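Local coordinates for uncharacterized protein (Bordetella bronchiseptica, PDB 4XG0) that probably acts as a kinase of the DUF1537 family in acid-sugar catabolism, with a sugar-binding N-terminal and a nucleotide-binding C-terminal domain, at residues 195-198 and 199-203; 157-161 and 162-166; 95-98 and 99-103; 41-44 and 45-49. One frame throughout, in Å; residues are numbered along the deposited sequence.

Contact 1. Residues 195-198 and 199-203; sequences TPAE and LARRI
E198 and R201 stand one turn apart on helix 196-205, and their side chains run at a slant instead of pairing. CG of E198 comes to 4.0 Å from NH2 of R201, the carboxylate and guanidinium planes are turned 80° apart, and E198 OE2 stays 5.5 Å from R201 NH2, so any attraction between the charges is probably weak. R201 bends at chi3 (-144°), and A197 O lies over one face of its guanidinium, 3.7 Å above the plane and offset toward the rim. The E198 chain instead turns to the N-terminus: CG lies anti to the carbonyl carbon (chi1 -78°) and the extended chain carries the carboxylate to T195. There OE1 accepts from T195 N at 3.0 Å, through the lone pair turned away from OE2, while T195 OG1 takes the N-H of E198 at 3.1 Å. These reciprocal bonds make a capping box. The helix links strands 186-188 and 209-212 in a beta-alpha-beta unit. Threonine suits the N-cap because its short hydroxyl reaches a first-turn amide, and P196 the next place because it has no N-H to satisfy. On the inner side L199, A200 and I203 are buried; the small A200 packs on V229 of helix 217-230, and I203 touches L188 and V137 of the parallel sheet. R202 bends at chi3, and its NH1 bonds to A189 O and forms a salt bridge with E194.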
# COMPACT_ATOMS: atom_id res chain seq x y z
N THR A 195 -4.59 11.82 -11.32
CA THR A 195 -4.38 10.41 -11.07
C THR A 195 -2.93 10.18 -10.67
O THR A 195 -2.07 11.03 -10.93
CB THR A 195 -4.66 9.59 -12.33
OG1 THR A 195 -3.76 9.98 -13.37
CG2 THR A 195 -6.11 9.79 -12.79
N PRO A 196 -2.66 9.05 -10.01
CA PRO A 196 -1.27 8.69 -9.72
C PRO A 196 -0.39 8.68 -10.97
O PRO A 196 0.75 9.14 -10.92
CB PRO A 196 -1.39 7.29 -9.12
CG PRO A 196 -2.72 7.31 -8.42
CD PRO A 196 -3.61 8.20 -9.27
N ALA A 197 -0.91 8.20 -12.09
CA ALA A 197 -0.09 8.10 -13.29
C ALA A 197 0.26 9.49 -13.85
O ALA A 197 1.37 9.71 -14.34
CB ALA A 197 -0.80 7.26 -14.35
N GLU A 198 -0.69 10.41 -13.77
CA GLU A 198 -0.47 11.77 -14.24
C GLU A 198 0.57 12.43 -13.33
O GLU A 198 1.51 13.06 -13.81
CB GLU A 198 -1.79 12.55 -14.25
CG GLU A 198 -2.69 12.21 -15.45
CD GLU A 198 -4.13 12.67 -15.28
OE1 GLU A 198 -4.62 12.75 -14.14
OE2 GLU A 198 -4.80 12.95 -16.30
N LEU A 199 0.40 12.26 -12.03
CA LEU A 199 1.34 12.82 -11.06
C LEU A 199 2.75 12.24 -11.25
O LEU A 199 3.74 12.95 -11.12
CB LEU A 199 0.87 12.55 -9.64
CG LEU A 199 1.81 13.04 -8.53
CD1 LEU A 199 2.13 14.52 -8.72
CD2 LEU A 199 1.20 12.81 -7.18
N ALA A 200 2.83 10.96 -11.57
CA ALA A 200 4.11 10.30 -11.76
C ALA A 200 4.89 10.91 -12.93
O ALA A 200 6.11 11.12 -12.84
CB ALA A 200 3.91 8.78 -11.97
N ARG A 201 4.19 11.19 -14.02
CA ARG A 201 4.81 11.84 -15.17
C ARG A 201 5.48 13.15 -14.75
O ARG A 201 6.62 13.41 -15.11
CB ARG A 201 3.77 12.11 -16.26
CG ARG A 201 3.69 11.03 -17.33
CD ARG A 201 2.38 11.10 -18.13
NE ARG A 201 1.90 9.76 -18.48
CZ ARG A 201 0.65 9.32 -18.31
NH1 ARG A 201 0.33 8.08 -18.67
NH2 ARG A 201 -0.29 10.11 -17.79
N ARG A 202 4.76 13.97 -13.98
CA ARG A 202 5.29 15.27 -13.59
C ARG A 202 6.49 15.17 -12.62
O ARG A 202 7.37 16.04 -12.63
CB ARG A 202 4.18 16.14 -12.99
CG ARG A 202 3.02 16.38 -13.95
CD ARG A 202 2.21 17.60 -13.56
NE ARG A 202 1.44 17.41 -12.33
CZ ARG A 202 1.46 18.23 -11.28
NH1 ARG A 202 0.71 17.97 -10.23
NH2 ARG A 202 2.24 19.31 -11.27
N ILE A 203 6.52 14.14 -11.78
CA ILE A 203 7.65 13.98 -10.88
C ILE A 203 8.90 13.60 -11.69
O ILE A 203 10.02 14.05 -11.40
CB ILE A 203 7.37 12.92 -9.81
CG1 ILE A 203 6.36 13.44 -8.80
CG2 ILE A 203 8.66 12.50 -9.11
CD1 ILE A 203 5.76 12.32 -7.90

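Contact 2. Residues 157-161 and 162-166; sequences GDRPV and TETSA
V161 and T164 form the tight half of this turn. V161 O accepts two bonds from T164: the hydroxyl OG1 at 2.7 Å, lying in the carbonyl plane on a lone pair, and the amide N at 2.9 Å, well above that plane at 48°. For T164, chi1 of 73° puts OG1 between its own backbone N and carbonyl carbon, the position from which it meets V161 O, a reach suited to its short hydroxyl. P160 O adds a bond from E163 N (2.9 Å); with the T164 N bond this is the i to i+3 pattern of the short 3-10 segment 161-163. Proline fits just ahead of it, since its ring restricts phi and it has no N-H to satisfy. V161, the buried residue, also sets CG2 near A166 CB at 4.2 Å. The outer half is looser and largely at the surface. E163 runs alongside the P160 ring, OE2 lying 3.7 Å from CD, while R159 crosses E163 at a slant. R159 CB touches E163 OE1, yet R159 NE and that oxygen are 4.7 Å apart, too far for a salt bridge. The guanidinium instead meets T164 CG2 at its edge, 3.6 Å from NH1, and NE is buried without a polar partner. Strand 159-160 is an outer strand of a three-stranded antiparallel sheet: P160 packs on V153 and Y155 and V161 on V156, all of strand 153-156.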
# COMPACT_ATOMS: atom_id res chain seq x y z
N GLY A 157 0.62 22.49 12.02
CA GLY A 157 -0.67 23.16 12.12
C GLY A 157 -0.79 24.27 11.06
O GLY A 157 -0.49 24.03 9.89
N ASP A 158 -1.20 25.48 11.46
CA ASP A 158 -1.45 26.56 10.50
C ASP A 158 -0.24 27.50 10.30
O ASP A 158 -0.40 28.59 9.70
CB ASP A 158 -2.69 27.37 10.92
CG ASP A 158 -3.56 27.79 9.72
OD1 ASP A 158 -3.80 26.95 8.81
OD2 ASP A 158 -4.01 28.96 9.70
N ARG A 159 0.94 27.11 10.79
CA ARG A 159 2.16 27.97 10.64
C ARG A 159 3.33 27.22 10.00
O ARG A 159 3.51 26.04 10.21
CB ARG A 159 2.65 28.48 12.00
CG ARG A 159 1.58 28.86 12.99
CD ARG A 159 2.19 29.54 14.21
NE ARG A 159 2.96 28.61 15.04
CZ ARG A 159 2.58 28.16 16.24
NH1 ARG A 159 3.35 27.31 16.91
NH2 ARG A 159 1.43 28.56 16.79
N PRO A 160 4.16 27.92 9.21
CA PRO A 160 5.44 27.35 8.75
C PRO A 160 6.30 26.91 9.91
O PRO A 160 6.25 27.57 10.94
CB PRO A 160 6.11 28.57 8.07
CG PRO A 160 4.97 29.37 7.58
CD PRO A 160 3.92 29.26 8.66
N VAL A 161 7.10 25.86 9.75
CA VAL A 161 7.79 25.26 10.87
C VAL A 161 8.74 26.30 11.51
O VAL A 161 8.86 26.31 12.73
CB VAL A 161 8.54 23.99 10.45
CG1 VAL A 161 9.59 24.31 9.38
CG2 VAL A 161 9.15 23.31 11.65
N THR A 162 9.34 27.18 10.71
CA THR A 162 10.22 28.23 11.24
C THR A 162 9.52 29.25 12.16
O THR A 162 10.19 30.08 12.76
CB THR A 162 10.98 29.03 10.10
OG1 THR A 162 10.07 29.38 9.05
CG2 THR A 162 12.12 28.22 9.52
N GLU A 163 8.19 29.20 12.27
CA GLU A 163 7.48 30.01 13.26
C GLU A 163 7.19 29.25 14.57
O GLU A 163 6.51 29.77 15.45
CB GLU A 163 6.16 30.54 12.70
CG GLU A 163 6.32 31.59 11.60
CD GLU A 163 4.99 32.06 11.05
OE1 GLU A 163 3.97 31.86 11.73
OE2 GLU A 163 4.96 32.62 9.93
N THR A 164 7.70 28.04 14.69
CA THR A 164 7.40 27.19 15.84
C THR A 164 8.67 26.88 16.63
O THR A 164 9.77 27.27 16.25
CB THR A 164 6.80 25.85 15.41
OG1 THR A 164 7.81 25.03 14.82
CG2 THR A 164 5.67 26.06 14.41
N SER A 165 8.48 26.15 17.73
CA SER A 165 9.55 25.81 18.66
C SER A 165 10.83 25.27 18.02
O SER A 165 11.92 25.40 18.59
CB SER A 165 9.02 24.78 19.65
OG SER A 165 7.60 24.66 19.55
N ALA A 166 10.71 24.66 16.85
CA ALA A 166 11.85 23.96 16.24
C ALA A 166 12.89 24.93 15.68
O ALA A 166 14.02 24.53 15.38
CB ALA A 166 11.36 23.01 15.17

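Contact 3. Residues 95-98 and 99-103; sequences EVER and LRAAG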
# COMPACT_ATOMS: atom_id res chain seq x y z
N GLU A 95 25.47 3.41 4.14
CA GLU A 95 24.37 2.47 4.41
C GLU A 95 23.62 2.23 3.10
O GLU A 95 23.23 1.09 2.80
CB GLU A 95 23.43 3.02 5.50
CG GLU A 95 24.10 3.23 6.86
CD GLU A 95 24.56 1.93 7.51
OE1 GLU A 95 23.73 1.02 7.57
OE2 GLU A 95 25.73 1.83 7.93
N VAL A 96 23.41 3.29 2.32
CA VAL A 96 22.72 3.13 1.05
C VAL A 96 23.50 2.19 0.12
O VAL A 96 22.92 1.31 -0.54
CB VAL A 96 22.38 4.51 0.42
CG1 VAL A 96 21.83 4.36 -0.98
CG2 VAL A 96 21.40 5.23 1.31
N GLU A 97 24.83 2.32 0.09
CA GLU A 97 25.64 1.37 -0.67
C GLU A 97 25.46 -0.08 -0.20
O GLU A 97 25.26 -1.00 -1.01
CB GLU A 97 27.13 1.74 -0.59
CG GLU A 97 28.08 0.56 -0.79
CD GLU A 97 27.75 -0.27 -2.03
OE1 GLU A 97 28.24 -1.43 -2.12
OE2 GLU A 97 27.00 0.23 -2.91
N ARG A 98 25.53 -0.30 1.11
CA ARG A 98 25.36 -1.65 1.64
C ARG A 98 24.00 -2.26 1.24
O ARG A 98 23.94 -3.44 0.87
CB ARG A 98 25.48 -1.66 3.16
CG ARG A 98 26.83 -1.24 3.73
CD ARG A 98 26.98 -1.76 5.15
NE ARG A 98 27.78 -0.87 6.00
CZ ARG A 98 29.06 -1.05 6.31
NH1 ARG A 98 29.67 -0.18 7.10
NH2 ARG A 98 29.75 -2.09 5.84
N LEU A 99 22.94 -1.47 1.32
CA LEU A 99 21.59 -1.96 1.00
C LEU A 99 21.49 -2.32 -0.49
O LEU A 99 20.94 -3.34 -0.85
CB LEU A 99 20.53 -0.92 1.38
CG LEU A 99 20.42 -0.67 2.88
CD1 LEU A 99 19.62 0.56 3.16
CD2 LEU A 99 19.73 -1.90 3.58
N ARG A 100 22.04 -1.47 -1.35
CA ARG A 100 21.96 -1.77 -2.77
C ARG A 100 22.80 -3.00 -3.08
O ARG A 100 22.33 -3.94 -3.73
CB ARG A 100 22.41 -0.57 -3.60
CG ARG A 100 21.69 -0.48 -4.95
CD ARG A 100 22.29 0.57 -5.84
NE ARG A 100 23.74 0.47 -5.93
CZ ARG A 100 24.50 1.34 -6.56
NH1 ARG A 100 23.94 2.38 -7.18
NH2 ARG A 100 25.82 1.16 -6.58
N ALA A 101 24.03 -3.01 -2.60
CA ALA A 101 24.89 -4.17 -2.75
C ALA A 101 24.13 -5.43 -2.35
O ALA A 101 24.33 -6.48 -2.96
CB ALA A 101 26.12 -4.03 -1.90
N ALA A 102 23.27 -5.31 -1.34
CA ALA A 102 22.55 -6.47 -0.79
C ALA A 102 21.31 -6.88 -1.58
O ALA A 102 20.60 -7.78 -1.17
CB ALA A 102 22.17 -6.23 0.66
N GLY A 103 21.04 -6.22 -2.70
CA GLY A 103 19.93 -6.61 -3.54
C GLY A 103 18.63 -5.83 -3.36
O GLY A 103 17.66 -6.10 -4.05
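E97 and R100 carry the charged contact on the exposed side of helix 85-101. Their side chains cross at about a right angle, and E97 OE2 lies 4.0 Å from R100 NH2 in a long salt bridge. The carboxylate and guanidinium planes are 83° apart and no N-H points at the oxygen, so charge alone is at work; R100 NH1 is hydrogen-bonded to W130 O. A second long salt bridge, R98 NE to E95 OE2 at 3.9 Å, has its oxygen in the guanidinium plane at the edge, and E95 OE1 is bonded to A59 N. The i to i+4 backbone bonds run from L99 N to E95 O (3.0 Å) to A102 N to R98 O, the last one bent (130°). The helix ends in a Schellman motif at G103, whose positive phi (97°) suits glycine, because a side chain would press on the preceding carbonyl oxygen. In van der Waals contact, E97, bent at chi2, brings OE1 to 3.4 Å from A101 CB, and L99 CG lies 3.3 Å from E95 O. L99 and V96 both pack on V31 of strand 28-32. V96 also meets A126 and A129 of helix 119-130, while R98 and A102 lie against L63 of helix 59-64.

Contact 4. Residues 41-44 and 45-49; sequences TAVQ and FVRAG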
# COMPACT_ATOMS: atom_id res chain seq x y z
N THR A 41 8.71 3.52 11.56
CA THR A 41 8.49 3.26 10.13
C THR A 41 8.49 1.75 9.89
O THR A 41 7.61 1.21 9.22
CB THR A 41 9.54 3.93 9.22
OG1 THR A 41 10.85 3.45 9.54
CG2 THR A 41 9.47 5.43 9.40
N ALA A 42 9.45 1.07 10.50
CA ALA A 42 9.52 -0.38 10.33
C ALA A 42 8.23 -1.08 10.74
O ALA A 42 7.81 -2.03 10.07
CB ALA A 42 10.67 -0.93 11.08
N VAL A 43 7.59 -0.66 11.83
CA VAL A 43 6.36 -1.38 12.25
C VAL A 43 5.25 -1.18 11.23
O VAL A 43 4.42 -2.04 11.02
CB VAL A 43 5.93 -0.98 13.66
CG1 VAL A 43 4.62 -1.74 14.06
CG2 VAL A 43 7.01 -1.39 14.64
N GLN A 44 5.27 -0.04 10.53
CA GLN A 44 4.30 0.14 9.47
C GLN A 44 4.42 -0.85 8.35
O GLN A 44 3.43 -1.24 7.77
CB GLN A 44 4.31 1.58 8.97
CG GLN A 44 3.85 2.52 10.04
CD GLN A 44 2.45 2.15 10.62
OE1 GLN A 44 1.51 1.89 9.88
NE2 GLN A 44 2.35 2.10 11.92
N PHE A 45 5.66 -1.25 8.02
CA PHE A 45 5.84 -2.31 7.05
C PHE A 45 5.40 -3.66 7.56
O PHE A 45 4.79 -4.40 6.81
CB PHE A 45 7.27 -2.32 6.48
CG PHE A 45 7.53 -1.19 5.55
CD1 PHE A 45 7.64 0.09 6.02
CD2 PHE A 45 7.59 -1.43 4.19
CE1 PHE A 45 7.87 1.13 5.13
CE2 PHE A 45 7.81 -0.37 3.31
CZ PHE A 45 7.92 0.87 3.78
N VAL A 46 5.68 -3.97 8.82
CA VAL A 46 5.19 -5.19 9.43
C VAL A 46 3.66 -5.28 9.35
O VAL A 46 3.08 -6.36 9.10
CB VAL A 46 5.58 -5.24 10.89
CG1 VAL A 46 4.82 -6.37 11.61
CG2 VAL A 46 7.08 -5.41 11.04
N ARG A 47 3.01 -4.14 9.58
CA ARG A 47 1.55 -4.07 9.64
C ARG A 47 0.92 -4.26 8.28
O ARG A 47 -0.25 -4.68 8.18
CB ARG A 47 1.08 -2.78 10.37
CG ARG A 47 1.44 -2.81 11.79
CD ARG A 47 0.95 -1.63 12.58
NE ARG A 47 0.77 -2.02 13.98
CZ ARG A 47 0.56 -1.16 14.98
NH1 ARG A 47 0.41 -1.63 16.22
NH2 ARG A 47 0.52 0.14 14.74
N ALA A 48 1.70 -4.11 7.22
CA ALA A 48 1.26 -4.39 5.84
C ALA A 48 1.68 -5.78 5.30
O ALA A 48 1.54 -6.11 4.11
CB ALA A 48 1.72 -3.28 4.96
N GLY A 49 2.22 -6.58 6.21
CA GLY A 49 2.58 -7.95 5.92
C GLY A 49 4.02 -8.28 5.63
O GLY A 49 4.35 -9.45 5.45
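V43 O receives the N-H of R47 at 2.9 Å, the shortest polar bond here, and R47 CG also touches this oxygen, at 3.2 Å. The turn belongs to helix 35-47, which ends in a Schellman motif: G49, at positive phi (100°), takes the C-prime place and returns its N-H to V46 O, as W50 does to F45 O. Glycine suits this position because a beta carbon would be jammed against the carbonyl oxygen before it. Within the last turns the bond from V46 N to A42 O is sound at 3.1 Å, whereas F45 N makes two weak bonds, to T41 O and to A42 O. On the exposed side V43 CG1 stands over one face of the R47 guanidinium, 3.8 Å above its plane, an apolar contact through which the aliphatic and flat parts of the arginine pack on valine. Q44, curled at chi2 (-55°), sets its amide nearly upright to that guanidinium, at 79°. It touches A243 and A244 of helix 240-252, and its side chain lies about 4 Å from a bound sulfate. A48 rests on A247 of the same helix. F45, buried and aromatic, packs on I28, I30 and Y108 of the parallel sheet; the ring meets T41 O edge-on in its plane, CD1 to O 3.4 Å.

All four contacts belong to the sugar-binding N-terminal part, and none touches another. Contacts 1, 3 and 4 lie on helices of its eight-stranded parallel sheet, contacts 3 and 4 at the C-terminal ends of their helices, contact 1 at an N-terminal start. Contacts 3 and 4 are the closest pair, centres 20 Å apart and nearest atoms about 11 Å; the centre of contact 1 lies 26 Å from that of contact 4. Contact 2 lies apart, on the small antiparallel sheet, its centre 36 Å from that of contact 3. The sulfate about 4 Å from the Q44 side chain in contact 4 probably comes from the crystallisation liquor and marks no established active site.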